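Local coordinates for bacteriocin immunity protein (Pseudomonas aeruginosa, PDB 6W0V), which binds the nuclease domain of its cognate bacteriocin, pyocin S8, and so probably protects the producing cell from the toxin's DNase activity, at residues 6-9 / 10-13. The protein carries 1 engineered substitution. Numbering follows the deposited sequence.
Engineered in segment 6-9: His7 (natural residue Tyr).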
loop_
_atom_site.group_PDB
_atom_site.type_symbol
_atom_site.label_atom_id
_atom_site.label_comp_id
_atom_site.label_asym_id
_atom_site.label_seq_id
_atom_site.Cartn_x
_atom_site.Cartn_y
_atom_site.Cartn_z
ATOM N N ASP B 6 11.278 -3.920 23.953
ATOM C CA ASP B 6 11.585 -2.497 24.247
ATOM C C ASP B 6 10.293 -1.680 24.286
ATOM O O ASP B 6 10.351 -0.518 24.708
ATOM C CB ASP B 6 12.493 -1.872 23.187
ATOM C CG ASP B 6 13.843 -2.538 23.022
ATOM O OD1 ASP B 6 14.438 -2.915 24.049
ATOM O OD2 ASP B 6 14.294 -2.654 21.857
ATOM N N HIS B 7 9.177 -2.241 23.828
ATOM C CA HIS B 7 7.882 -1.526 23.848
ATOM C C HIS B 7 7.021 -2.037 24.987
ATOM O O HIS B 7 7.010 -3.252 25.221
ATOM C CB HIS B 7 7.060 -1.747 22.588
ATOM C CG HIS B 7 7.694 -1.278 21.332
ATOM N ND1 HIS B 7 7.268 -0.141 20.678
ATOM C CD2 HIS B 7 8.665 -1.821 20.577
ATOM C CE1 HIS B 7 7.967 0.000 19.572
ATOM N NE2 HIS B 7 8.832 -1.013 19.489
ATOM N N THR B 8 6.233 -1.152 25.580
ATOM C CA THR B 8 5.016 -1.574 26.301
ATOM C C THR B 8 4.004 -2.000 25.238
ATOM O O THR B 8 4.094 -1.552 24.072
ATOM C CB THR B 8 4.464 -0.482 27.216
ATOM O OG1 THR B 8 3.982 0.541 26.348
ATOM C CG2 THR B 8 5.494 0.044 28.193
ATOM N N GLU B 9 3.070 -2.857 25.617
ATOM C CA GLU B 9 2.003 -3.273 24.685
ATOM C C GLU B 9 1.233 -2.038 24.218
ATOM O O GLU B 9 0.986 -1.930 23.021
ATOM C CB GLU B 9 1.044 -4.243 25.354
ATOM C CG GLU B 9 -0.103 -4.593 24.440
ATOM C CD GLU B 9 -0.908 -5.760 24.942
ATOM O OE1 GLU B 9 -2.038 -5.535 25.408
ATOM O OE2 GLU B 9 -0.382 -6.882 24.880
ATOM N N ALA B 10 0.854 -1.146 25.135
ATOM C CA ALA B 10 0.064 0.061 24.798
ATOM C C ALA B 10 0.846 0.869 23.759
ATOM O O ALA B 10 0.242 1.324 22.768
ATOM C CB ALA B 10 -0.226 0.860 26.042
ATOM N N GLU B 11 2.156 0.996 23.980
ATOM C CA GLU B 11 3.105 1.747 23.119
ATOM C C GLU B 11 3.060 1.143 21.717
ATOM O O GLU B 11 2.848 1.873 20.740
ATOM C CB GLU B 11 4.492 1.671 23.750
ATOM C CG GLU B 11 5.590 2.332 22.950
ATOM C CD GLU B 11 6.931 2.215 23.647
ATOM O OE1 GLU B 11 7.888 2.871 23.197
ATOM O OE2 GLU B 11 7.002 1.493 24.659
ATOM N N PHE B 12 3.212 -0.170 21.638
ATOM C CA PHE B 12 3.214 -0.902 20.357
ATOM C C PHE B 12 1.828 -0.833 19.719
ATOM O O PHE B 12 1.692 -0.630 18.500
ATOM C CB PHE B 12 3.616 -2.344 20.608
ATOM C CG PHE B 12 4.075 -3.015 19.353
ATOM C CD1 PHE B 12 5.298 -2.691 18.796
ATOM C CD2 PHE B 12 3.256 -3.919 18.708
ATOM C CE1 PHE B 12 5.720 -3.326 17.645
ATOM C CE2 PHE B 12 3.681 -4.549 17.555
ATOM C CZ PHE B 12 4.907 -4.234 17.016
ATOM N N PHE B 13 0.801 -1.005 20.542
ATOM C CA PHE B 13 -0.603 -0.985 20.083
ATOM C C PHE B 13 -0.904 0.377 19.456
ATOM O O PHE B 13 -1.612 0.438 18.438
ATOM C CB PHE B 13 -1.561 -1.262 21.235
ATOM C CG PHE B 13 -2.991 -1.170 20.784
ATOM C CD1 PHE B 13 -3.519 -2.136 19.946
ATOM C CD2 PHE B 13 -3.779 -0.087 21.137
ATOM C CE1 PHE B 13 -4.827 -2.041 19.502
ATOM C CE2 PHE B 13 -5.087 0.005 20.690
ATOM C CZ PHE B 13 -5.607 -0.973 19.874
#
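A capping box formed by Thr8 and Glu11 opens helix 9-21 of this helical immunity protein, with the engineered His7, a tyrosine in the natural sequence, packed just ahead of it. Thr8 is the N-cap. Its backbone N donates to Glu11 OE2 at 2.9 Å, meeting the carboxylate on its anti side and 27° out of its plane. The fully extended Glu11 side chain, with CG trans to the backbone N (chi1 177°), runs back along the first turn toward the N-cap, bringing OE2 to Thr8 N. In return Glu11 N points to Thr8 OG1, 3.0 Å away, although the hydroxyl sits too near Glu11 CB in the model for its exact place to be certain. Regular helical bonding starts at once: Phe12 N reaches Thr8 O at 2.9 Å, and Phe13 N reaches Glu9 O at 2.7 Å.

On the inner side, Phe12 directs its edge at the face of His7 in a T-shaped stack, with centroids 5.0 Å apart and planes at 81°. Phe12 CD1 stands over the centre of the imidazole, 3.7 Å from His7 ND1, while Glu11 CG lies at the edge of the same ring, 3.8 Å from that nitrogen. Beyond the turn, Phe12 also meets Phe80 and touches Ile37 and Ala40 of helix 27-41 and Ile68 of helix 61-74, so the ring pair borders the hydrophobic interior. Glu9 reaches across to helix 61-74, where OE2 forms a salt bridge with Lys69.

The box gives the N-H of Thr8 a side-chain acceptor and, less certainly, that of Glu11; the carboxylate near this end probably interacts favourably with the helix dipole. His7 NE2 bonds weakly to Lys2 O, but ND1, buried by Phe12 over the ring face and Glu11 at its edge, has no polar partner in the model, probably at some energetic cost.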